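Local coordinates for uncharacterized protein (Staphylococcus saprophyticus subsp. saprophyticus ATCC 15305, PDB 3FOJ) that is of unknown function but has a rhodanese-like domain and may, like relatives, handle sulfur in a persulfide or sulfurtransferase reaction, at residues N20-R25 / E57-I62. Numbering follows the deposited sequence.
Sequences NIVDVR and ETYYII
With chi1 at -46° and chi2 at -57°, Ile61 folds its CD1 back toward the neighbouring strand, where it reaches Val22 CB at 3.7 Å; the two side chains lie next to each other and point the same way. The other branch of Ile61, CG2, meets Val24 CG1 at 3.9 Å, those two side chains crossing at roughly a right angle. Val22 CG2 in turn approaches CD2 of the Tyr59 ring obliquely, and the Tyr59 hydroxyl is hydrogen-bonded to the backbone N of Asn54. The opposite face of the sheet carries Ile21, Asp23, Tyr60 and Ile62, with Ile21 CG2 against Ile62 CG2 at 4.1 Å.

Four backbone hydrogen bonds fix the parallel register of Ile21 with Tyr60, Val22 with Ile61 and Asp23 with Ile62: Tyr60 N to Asn20 O, nearly straight at 175° about the hydrogen, Val22 N to Tyr60 O, Ile62 N to Val22 O and Val24 N to Ile62 O, the last at 3.0 Å. At the N-terminal end of the pair, a water accepts from Asn20 N and donates to Thr58 O. Strands 20-23 and 58-62 are neighbours inside the five-stranded parallel sheet of order 1-5-4-2-3 in this alpha/beta rhodanese-like domain; strand 82-86 flanks 58-62, strand 39-40 flanks 20-23, and helix 67-77 packs on Ile61 through Val72, Val73 and Leu76.

At the C-terminal end of strand 20-23, Asp23 OD1 accepts from Arg25 N at 3.1 Å, closing an Asx turn. The same oxygen takes Arg25 NE at 3.0 Å, while OD2 receives Arg25 NH2 at 2.8 Å in a side-on salt bridge that uses the syn lone pairs of both oxygens. Arg25 NH2 also donates to Gly33 O, a second anchor that further restricts the guanidinium.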
loop_
_atom_site.group_PDB
_atom_site.type_symbol
_atom_site.label_atom_id
_atom_site.label_comp_id
_atom_site.label_asym_id
_atom_site.label_seq_id
_atom_site.Cartn_x
_atom_site.Cartn_y
_atom_site.Cartn_z
ATOM N N ASN A 20 -6.150 -4.416 -3.967
ATOM C CA ASN A 20 -6.066 -2.962 -3.888
ATOM C C ASN A 20 -4.789 -2.581 -3.150
ATOM O O ASN A 20 -4.618 -2.936 -1.986
ATOM C CB ASN A 20 -7.255 -2.403 -3.112
ATOM C CG ASN A 20 -8.590 -2.761 -3.735
ATOM O OD1 ASN A 20 -9.579 -2.948 -3.028
ATOM N ND2 ASN A 20 -8.631 -2.836 -5.057
ATOM N N ILE A 21 -3.900 -1.861 -3.826
ATOM C CA ILE A 21 -2.649 -1.422 -3.221
ATOM C C ILE A 21 -2.607 0.102 -3.197
ATOM O O ILE A 21 -2.959 0.746 -4.183
ATOM C CB ILE A 21 -1.424 -1.913 -4.023
ATOM C CG1 ILE A 21 -1.377 -3.440 -4.024
ATOM C CG2 ILE A 21 -0.143 -1.328 -3.434
ATOM C CD1 ILE A 21 -0.305 -4.012 -4.929
ATOM N N VAL A 22 -2.191 0.664 -2.064
ATOM C CA VAL A 22 -2.060 2.109 -1.911
ATOM C C VAL A 22 -0.619 2.411 -1.497
ATOM O O VAL A 22 -0.155 1.974 -0.437
ATOM C CB VAL A 22 -3.028 2.677 -0.838
ATOM C CG1 VAL A 22 -2.816 4.178 -0.688
ATOM C CG2 VAL A 22 -4.473 2.385 -1.229
ATOM N N ASP A 23 0.075 3.141 -2.367
ATOM C CA ASP A 23 1.470 3.550 -2.191
ATOM C C ASP A 23 1.432 4.928 -1.525
ATOM O O ASP A 23 0.984 5.894 -2.137
ATOM C CB ASP A 23 2.119 3.652 -3.578
ATOM C CG ASP A 23 3.611 3.925 -3.525
ATOM O OD1 ASP A 23 4.089 4.586 -2.579
ATOM O OD2 ASP A 23 4.312 3.491 -4.466
ATOM N N VAL A 24 1.910 5.023 -0.285
ATOM C CA VAL A 24 1.867 6.290 0.440
ATOM C C VAL A 24 3.171 7.096 0.490
ATOM O O VAL A 24 3.322 8.001 1.317
ATOM C CB VAL A 24 1.328 6.059 1.881
ATOM C CG1 VAL A 24 -0.068 5.441 1.809
ATOM C CG2 VAL A 24 2.261 5.132 2.660
ATOM N N ARG A 25 4.106 6.774 -0.396
ATOM C CA ARG A 25 5.375 7.497 -0.450
ATOM C C ARG A 25 5.136 8.865 -1.088
ATOM O O ARG A 25 4.026 9.163 -1.526
ATOM C CB ARG A 25 6.395 6.720 -1.283
ATOM C CG ARG A 25 6.797 5.365 -0.700
ATOM C CD ARG A 25 7.733 4.630 -1.651
ATOM N NE ARG A 25 7.067 4.339 -2.916
ATOM C CZ ARG A 25 7.684 4.002 -4.042
ATOM N NH1 ARG A 25 9.009 3.907 -4.080
ATOM N NH2 ARG A 25 6.971 3.765 -5.136
ATOM N N GLU A 57 -14.252 -3.172 0.936
ATOM C CA GLU A 57 -13.017 -3.746 0.412
ATOM C C GLU A 57 -11.840 -3.639 1.374
ATOM O O GLU A 57 -11.933 -3.004 2.424
ATOM C CB GLU A 57 -12.661 -3.063 -0.908
ATOM C CG GLU A 57 -13.759 -3.169 -1.957
ATOM C CD GLU A 57 -13.498 -2.300 -3.170
ATOM O OE1 GLU A 57 -12.434 -2.457 -3.800
ATOM O OE2 GLU A 57 -14.361 -1.457 -3.496
ATOM N N THR A 58 -10.732 -4.269 0.996
ATOM C CA THR A 58 -9.516 -4.256 1.805
ATOM C C THR A 58 -8.381 -3.629 1.009
ATOM O O THR A 58 -8.273 -3.827 -0.199
ATOM C CB THR A 58 -9.120 -5.679 2.226
ATOM O OG1 THR A 58 -10.201 -6.268 2.957
ATOM C CG2 THR A 58 -7.875 -5.653 3.109
ATOM N N TYR A 59 -7.532 -2.870 1.695
ATOM C CA TYR A 59 -6.421 -2.193 1.041
ATOM C C TYR A 59 -5.067 -2.537 1.648
ATOM O O TYR A 59 -4.900 -2.532 2.868
ATOM C CB TYR A 59 -6.640 -0.679 1.100
ATOM C CG TYR A 59 -7.900 -0.234 0.400
ATOM C CD1 TYR A 59 -9.153 -0.366 1.008
ATOM C CD2 TYR A 59 -7.848 0.264 -0.899
ATOM C CE1 TYR A 59 -10.320 -0.011 0.327
ATOM C CE2 TYR A 59 -8.995 0.615 -1.583
ATOM C CZ TYR A 59 -10.229 0.476 -0.970
ATOM O OH TYR A 59 -11.361 0.816 -1.673
ATOM N N TYR A 60 -4.107 -2.834 0.775
ATOM C CA TYR A 60 -2.753 -3.166 1.195
ATOM C C TYR A 60 -1.939 -1.887 1.075
ATOM O O TYR A 60 -1.860 -1.292 0.006
ATOM C CB TYR A 60 -2.190 -4.285 0.314
ATOM C CG TYR A 60 -2.922 -5.598 0.506
ATOM C CD1 TYR A 60 -4.129 -5.855 -0.145
ATOM C CD2 TYR A 60 -2.431 -6.565 1.383
ATOM C CE1 TYR A 60 -4.835 -7.051 0.080
ATOM C CE2 TYR A 60 -3.125 -7.752 1.613
ATOM C CZ TYR A 60 -4.319 -7.990 0.963
ATOM O OH TYR A 60 -4.992 -9.167 1.199
ATOM N N ILE A 61 -1.339 -1.471 2.184
ATOM C CA ILE A 61 -0.591 -0.220 2.238
ATOM C C ILE A 61 0.914 -0.423 2.207
ATOM O O ILE A 61 1.454 -1.212 2.976
ATOM C CB ILE A 61 -0.962 0.549 3.522
ATOM C CG1 ILE A 61 -2.492 0.551 3.706
ATOM C CG2 ILE A 61 -0.383 1.951 3.482
ATOM C CD1 ILE A 61 -3.292 1.141 2.545
ATOM N N ILE A 62 1.595 0.310 1.328
ATOM C CA ILE A 62 3.045 0.183 1.215
ATOM C C ILE A 62 3.746 1.545 1.172
ATOM O O ILE A 62 3.224 2.508 0.616
ATOM C CB ILE A 62 3.419 -0.656 -0.044
ATOM C CG1 ILE A 62 4.890 -1.050 0.012
ATOM C CG2 ILE A 62 3.111 0.125 -1.318
ATOM C CD1 ILE A 62 5.281 -2.039 -1.071
HETATM O O HOH W 1 -7.464 -5.972 -1.935
#